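Local coordinates for 462aa long hypothetical selenium-binding protein (Sulfolobus tokodaii, PDB 2ECE) that belongs to the beta-propeller selenium-binding protein family and may bind selenium, though its precise function has not been established, at residues 29-35 with 72-78; 413-417 with 441-445. All coordinates share one frame; numbering follows the deposited sequence.

Contact 1: residues 29-35 with 72-78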
# COMPACT_ATOMS: atom_id res chain seq x y z
N TYR A 29 -2.63 6.96 11.60
CA TYR A 29 -1.26 7.39 11.43
C TYR A 29 -1.07 7.52 9.92
O TYR A 29 -1.44 6.62 9.17
CB TYR A 29 -0.31 6.34 12.02
CG TYR A 29 -0.48 6.17 13.52
CD1 TYR A 29 -0.14 7.20 14.40
CD2 TYR A 29 -0.98 4.98 14.06
CE1 TYR A 29 -0.29 7.05 15.78
CE2 TYR A 29 -1.13 4.82 15.43
CZ TYR A 29 -0.79 5.86 16.29
OH TYR A 29 -0.91 5.70 17.66
N VAL A 30 -0.52 8.64 9.48
CA VAL A 30 -0.35 8.86 8.05
C VAL A 30 1.08 9.21 7.65
O VAL A 30 1.68 10.13 8.21
CB VAL A 30 -1.30 9.98 7.56
CG1 VAL A 30 -1.26 10.08 6.04
CG2 VAL A 30 -2.72 9.69 8.06
N ALA A 31 1.61 8.48 6.69
CA ALA A 31 2.96 8.74 6.21
C ALA A 31 2.88 9.99 5.33
O ALA A 31 2.18 9.99 4.31
CB ALA A 31 3.47 7.56 5.40
N CYS A 32 3.58 11.05 5.73
CA CYS A 32 3.57 12.30 4.98
C CYS A 32 4.97 12.69 4.50
O CYS A 32 5.96 12.40 5.17
CB CYS A 32 2.99 13.43 5.84
SG CYS A 32 1.25 13.19 6.23
N LEU A 33 5.05 13.37 3.36
CA LEU A 33 6.35 13.73 2.82
C LEU A 33 6.44 15.12 2.17
O LEU A 33 5.45 15.65 1.67
CB LEU A 33 6.78 12.69 1.79
CG LEU A 33 5.80 12.50 0.62
CD1 LEU A 33 6.55 12.03 -0.61
CD2 LEU A 33 4.71 11.50 1.01
N TYR A 34 7.64 15.68 2.21
CA TYR A 34 7.93 16.96 1.57
C TYR A 34 8.87 16.64 0.41
O TYR A 34 9.19 17.51 -0.41
CB TYR A 34 8.61 17.91 2.56
CG TYR A 34 7.64 18.63 3.47
CD1 TYR A 34 6.72 19.55 2.95
CD2 TYR A 34 7.63 18.40 4.85
CE1 TYR A 34 5.82 20.22 3.79
CE2 TYR A 34 6.73 19.07 5.69
CZ TYR A 34 5.83 19.97 5.15
OH TYR A 34 4.96 20.63 5.97
N THR A 35 9.29 15.39 0.34
CA THR A 35 10.17 14.93 -0.73
C THR A 35 9.45 15.12 -2.06
O THR A 35 8.34 14.61 -2.25
CB THR A 35 10.52 13.43 -0.57
OG1 THR A 35 11.12 13.21 0.71
CG2 THR A 35 11.50 13.00 -1.64
N GLU A 72 11.55 10.00 1.82
CA GLU A 72 10.45 9.65 0.92
C GLU A 72 9.64 8.58 1.63
O GLU A 72 9.76 7.39 1.33
CB GLU A 72 10.91 9.16 -0.46
CG GLU A 72 9.76 8.63 -1.39
CD GLU A 72 9.38 9.56 -2.56
OE1 GLU A 72 10.28 10.14 -3.20
OE2 GLU A 72 8.17 9.68 -2.87
N LEU A 73 8.85 9.00 2.61
CA LEU A 73 8.00 8.07 3.34
C LEU A 73 6.98 7.58 2.33
O LEU A 73 6.68 8.28 1.35
CB LEU A 73 7.28 8.75 4.51
CG LEU A 73 8.16 9.13 5.71
CD1 LEU A 73 7.29 9.29 6.95
CD2 LEU A 73 9.20 8.05 5.97
N HIS A 74 6.57 6.33 2.49
CA HIS A 74 5.59 5.78 1.56
C HIS A 74 4.65 4.78 2.27
O HIS A 74 3.61 5.15 2.81
CB HIS A 74 6.44 5.08 0.53
CG HIS A 74 5.74 4.68 -0.73
ND1 HIS A 74 5.63 5.52 -1.82
CD2 HIS A 74 5.24 3.48 -1.12
CE1 HIS A 74 5.10 4.85 -2.83
NE2 HIS A 74 4.85 3.62 -2.43
N HIS A 75 5.19 3.60 2.51
CA HIS A 75 4.44 2.52 3.15
C HIS A 75 5.11 2.25 4.49
O HIS A 75 6.31 2.49 4.65
CB HIS A 75 4.49 1.22 2.30
CG HIS A 75 3.46 1.15 1.21
ND1 HIS A 75 2.82 2.27 0.70
CD2 HIS A 75 2.97 0.09 0.51
CE1 HIS A 75 1.99 1.90 -0.26
NE2 HIS A 75 2.06 0.59 -0.40
N PHE A 76 4.33 1.78 5.46
CA PHE A 76 4.87 1.44 6.78
C PHE A 76 3.95 0.44 7.47
O PHE A 76 2.84 0.18 7.01
CB PHE A 76 5.09 2.68 7.67
CG PHE A 76 3.82 3.40 8.08
CD1 PHE A 76 3.12 4.19 7.17
CD2 PHE A 76 3.35 3.30 9.39
CE1 PHE A 76 1.96 4.87 7.55
CE2 PHE A 76 2.19 3.98 9.79
CZ PHE A 76 1.50 4.76 8.87
N GLY A 77 4.41 -0.14 8.57
CA GLY A 77 3.59 -1.12 9.26
C GLY A 77 3.95 -1.29 10.71
O GLY A 77 4.82 -0.60 11.23
N TRP A 78 3.27 -2.23 11.38
CA TRP A 78 3.52 -2.50 12.79
C TRP A 78 4.59 -3.56 13.00
O TRP A 78 4.83 -4.39 12.13
CB TRP A 78 2.24 -2.99 13.47
CG TRP A 78 1.12 -2.00 13.43
CD1 TRP A 78 0.09 -1.96 12.54
CD2 TRP A 78 0.90 -0.95 14.37
NE1 TRP A 78 -0.77 -0.94 12.87
CE2 TRP A 78 -0.30 -0.31 13.99
CE3 TRP A 78 1.59 -0.48 15.49
CZ2 TRP A 78 -0.83 0.78 14.70
CZ3 TRP A 78 1.07 0.60 16.20
CH2 TRP A 78 -0.13 1.22 15.80

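Contact 2: residues 413-417 with 441-445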
# COMPACT_ATOMS: atom_id res chain seq x y z
N GLY A 413 1.49 20.83 -8.90
CA GLY A 413 1.87 20.70 -7.50
C GLY A 413 0.88 19.95 -6.63
O GLY A 413 -0.10 20.53 -6.15
N LEU A 414 1.14 18.67 -6.41
CA LEU A 414 0.26 17.84 -5.59
C LEU A 414 0.42 18.15 -4.12
O LEU A 414 1.53 18.10 -3.58
CB LEU A 414 0.56 16.35 -5.83
CG LEU A 414 -0.43 15.31 -5.29
CD1 LEU A 414 -0.37 14.09 -6.18
CD2 LEU A 414 -0.10 14.94 -3.85
N LYS A 415 -0.69 18.51 -3.48
CA LYS A 415 -0.69 18.82 -2.06
C LYS A 415 -1.55 17.76 -1.38
O LYS A 415 -2.64 17.41 -1.86
CB LYS A 415 -1.26 20.22 -1.83
CG LYS A 415 -0.35 21.32 -2.39
CD LYS A 415 -0.97 22.69 -2.29
CE LYS A 415 -0.06 23.73 -2.93
NZ LYS A 415 -0.70 25.09 -2.93
N GLY A 416 -1.05 17.23 -0.27
CA GLY A 416 -1.74 16.16 0.42
C GLY A 416 -3.03 16.44 1.16
O GLY A 416 -3.23 17.51 1.75
N TRP A 417 -3.92 15.45 1.10
CA TRP A 417 -5.19 15.49 1.81
C TRP A 417 -5.56 14.08 2.21
O TRP A 417 -4.93 13.11 1.78
CB TRP A 417 -6.33 16.11 0.96
CG TRP A 417 -6.47 15.67 -0.50
CD1 TRP A 417 -6.18 16.44 -1.60
CD2 TRP A 417 -7.01 14.44 -1.01
NE1 TRP A 417 -6.51 15.77 -2.75
CE2 TRP A 417 -7.02 14.54 -2.42
CE3 TRP A 417 -7.49 13.26 -0.42
CZ2 TRP A 417 -7.49 13.51 -3.25
CZ3 TRP A 417 -7.96 12.23 -1.24
CH2 TRP A 417 -7.96 12.37 -2.64
N GLU A 441 1.45 21.80 2.42
CA GLU A 441 2.35 21.58 1.29
C GLU A 441 2.94 20.17 1.33
O GLU A 441 3.66 19.76 0.41
CB GLU A 441 3.49 22.61 1.30
CG GLU A 441 3.04 24.07 1.17
CD GLU A 441 2.41 24.38 -0.18
OE1 GLU A 441 2.98 23.98 -1.22
OE2 GLU A 441 1.35 25.04 -0.21
N ALA A 442 2.65 19.44 2.40
CA ALA A 442 3.15 18.07 2.54
C ALA A 442 2.20 17.14 1.78
O ALA A 442 1.03 17.47 1.59
CB ALA A 442 3.20 17.67 4.01
N ARG A 443 2.71 15.99 1.34
CA ARG A 443 1.90 15.02 0.60
C ARG A 443 1.64 13.82 1.50
O ARG A 443 2.46 13.50 2.36
CB ARG A 443 2.63 14.59 -0.68
CG ARG A 443 2.90 15.76 -1.63
CD ARG A 443 3.66 15.34 -2.88
NE ARG A 443 3.95 16.50 -3.72
CZ ARG A 443 4.68 16.46 -4.83
NH1 ARG A 443 5.20 15.32 -5.25
NH2 ARG A 443 4.91 17.58 -5.51
N SER A 444 0.50 13.15 1.31
CA SER A 444 0.14 12.01 2.15
C SER A 444 0.15 10.67 1.42
O SER A 444 -0.20 10.58 0.24
CB SER A 444 -1.23 12.25 2.78
OG SER A 444 -2.19 12.61 1.79
N HIS A 445 0.56 9.62 2.13
CA HIS A 445 0.61 8.29 1.53
C HIS A 445 -0.15 7.24 2.35
O HIS A 445 -1.35 7.38 2.62
CB HIS A 445 2.06 7.85 1.29
CG HIS A 445 2.21 6.89 0.15
ND1 HIS A 445 2.47 7.31 -1.14
CD2 HIS A 445 2.06 5.55 0.08
CE1 HIS A 445 2.47 6.27 -1.95
NE2 HIS A 445 2.22 5.19 -1.24
O HOH W 1 3.90 20.03 -4.38

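Contact 1: residues 29-35 with 72-78
The F76 ring overlaps A31, its CE1 resting 3.8 Å from A31 CB, and runs on to Y29, where CZ comes within 3.5 Å of Y29 O. That carbonyl oxygen meets the ring at its edge, in the ring plane, where the C-H bonds carry slight positive charge. F76 CB points toward 29-35, and with CG between the backbone N and carbonyl carbon (chi1 67°) the ring reaches A31 and Y29. A31 offers only a methyl, and three neighbours close on it: besides the ring, H74 O lies 3.5 Å from A31 CB, and L73 CB is 4.1 Å from the same methyl. L73 then carries on along the strand, its CD1 branch packed 3.8 Å from C32 O.

The fold is a beta-propeller. Strand 27-33 belongs to one blade, and residues 72-78 lead from that blade's outermost strand, 60-65, into 77-78, the first strand of the next. The contact therefore joins consecutive blades, and L98 of the second blade also touches Y29, F76 and W78. At this end Y29 and W78 cross almost at right angles, their ring planes 77° apart, with Y29 CE2 3.8 Å from W78 CH2; the Y29 hydroxyl goes on to bond P117 O.

At the other end E72 bends at chi2 (107°) and brings its carboxylate beside two aliphatic branches. E72 OE1 is 3.5 Å from T35 CG2, and E72 OE2 is 3.6 Å from L33 CD1. The buried carboxylate finds its polar partners elsewhere, OE1 in a salt bridge with R104 and a hydrogen bond with S403 OG. D43 OD2, in turn, ties T35 OG1 and L73 N together, binding both segments through a third residue.

Contact 2: residues 413-417 with 441-445
With CG anti to the carbonyl carbon (chi1 -61°) and the chain extended to NE, R443 reaches along L414, whose own CG, anti to the backbone N, sends CD2 to within 3.8 Å of R443 CG. L414 CB lies over one guanidinium face, while R443 NE gives L414 O a weak, bent hydrogen bond of 2.9 Å. A water at the guanidinium edge accepts from R443 NH2 and donates to the same L414 O, so that the carbonyl is gripped twice. Cutting R443 back to an alanine would probably leave L414 O without its side-chain donor and D406 without its charged mate.

G416 N donates to A442 O at 2.8 Å; the two backbones run so close here that a CB on G416 would collide with A442 O, S444 N and R443 CA. Beyond it S444 OG donates to W417 O at 2.8 Å, from above the carbonyl plane. At the solvent-exposed edge of the contact K415 and E441 run side by side, with a salt bridge of 3.4 Å between K415 NZ and E441 OE2.

The loop enters strand 417-423 of the last blade, and 441-445 leads into strand 443-449, which joins the first blade beside strand 27-33; helix 403-409 adds D406, N407 and S403 O around the guanidinium.

Contacts 1 and 2 meet on one blade, where the C-terminal strand 443-449 pairs with strand 27-33 to close the propeller ring, for instance through a probable hydrogen bond from H445 N to A31 O (2.7 Å). Contact 1 joins this blade to the one that follows, contact 2 to the one before. The first is wholly buried, its centre about 10 Å from the centre of the chain, and relies on apolar and ring packing; the second, its centre about 16 Å from it and with an exposed charged pair, relies on hydrogen bonds, a water and a salt bridge. The stacked rings of H74 and H445 link them, and S403 serves both, bonding E72 through OG and R443 through O.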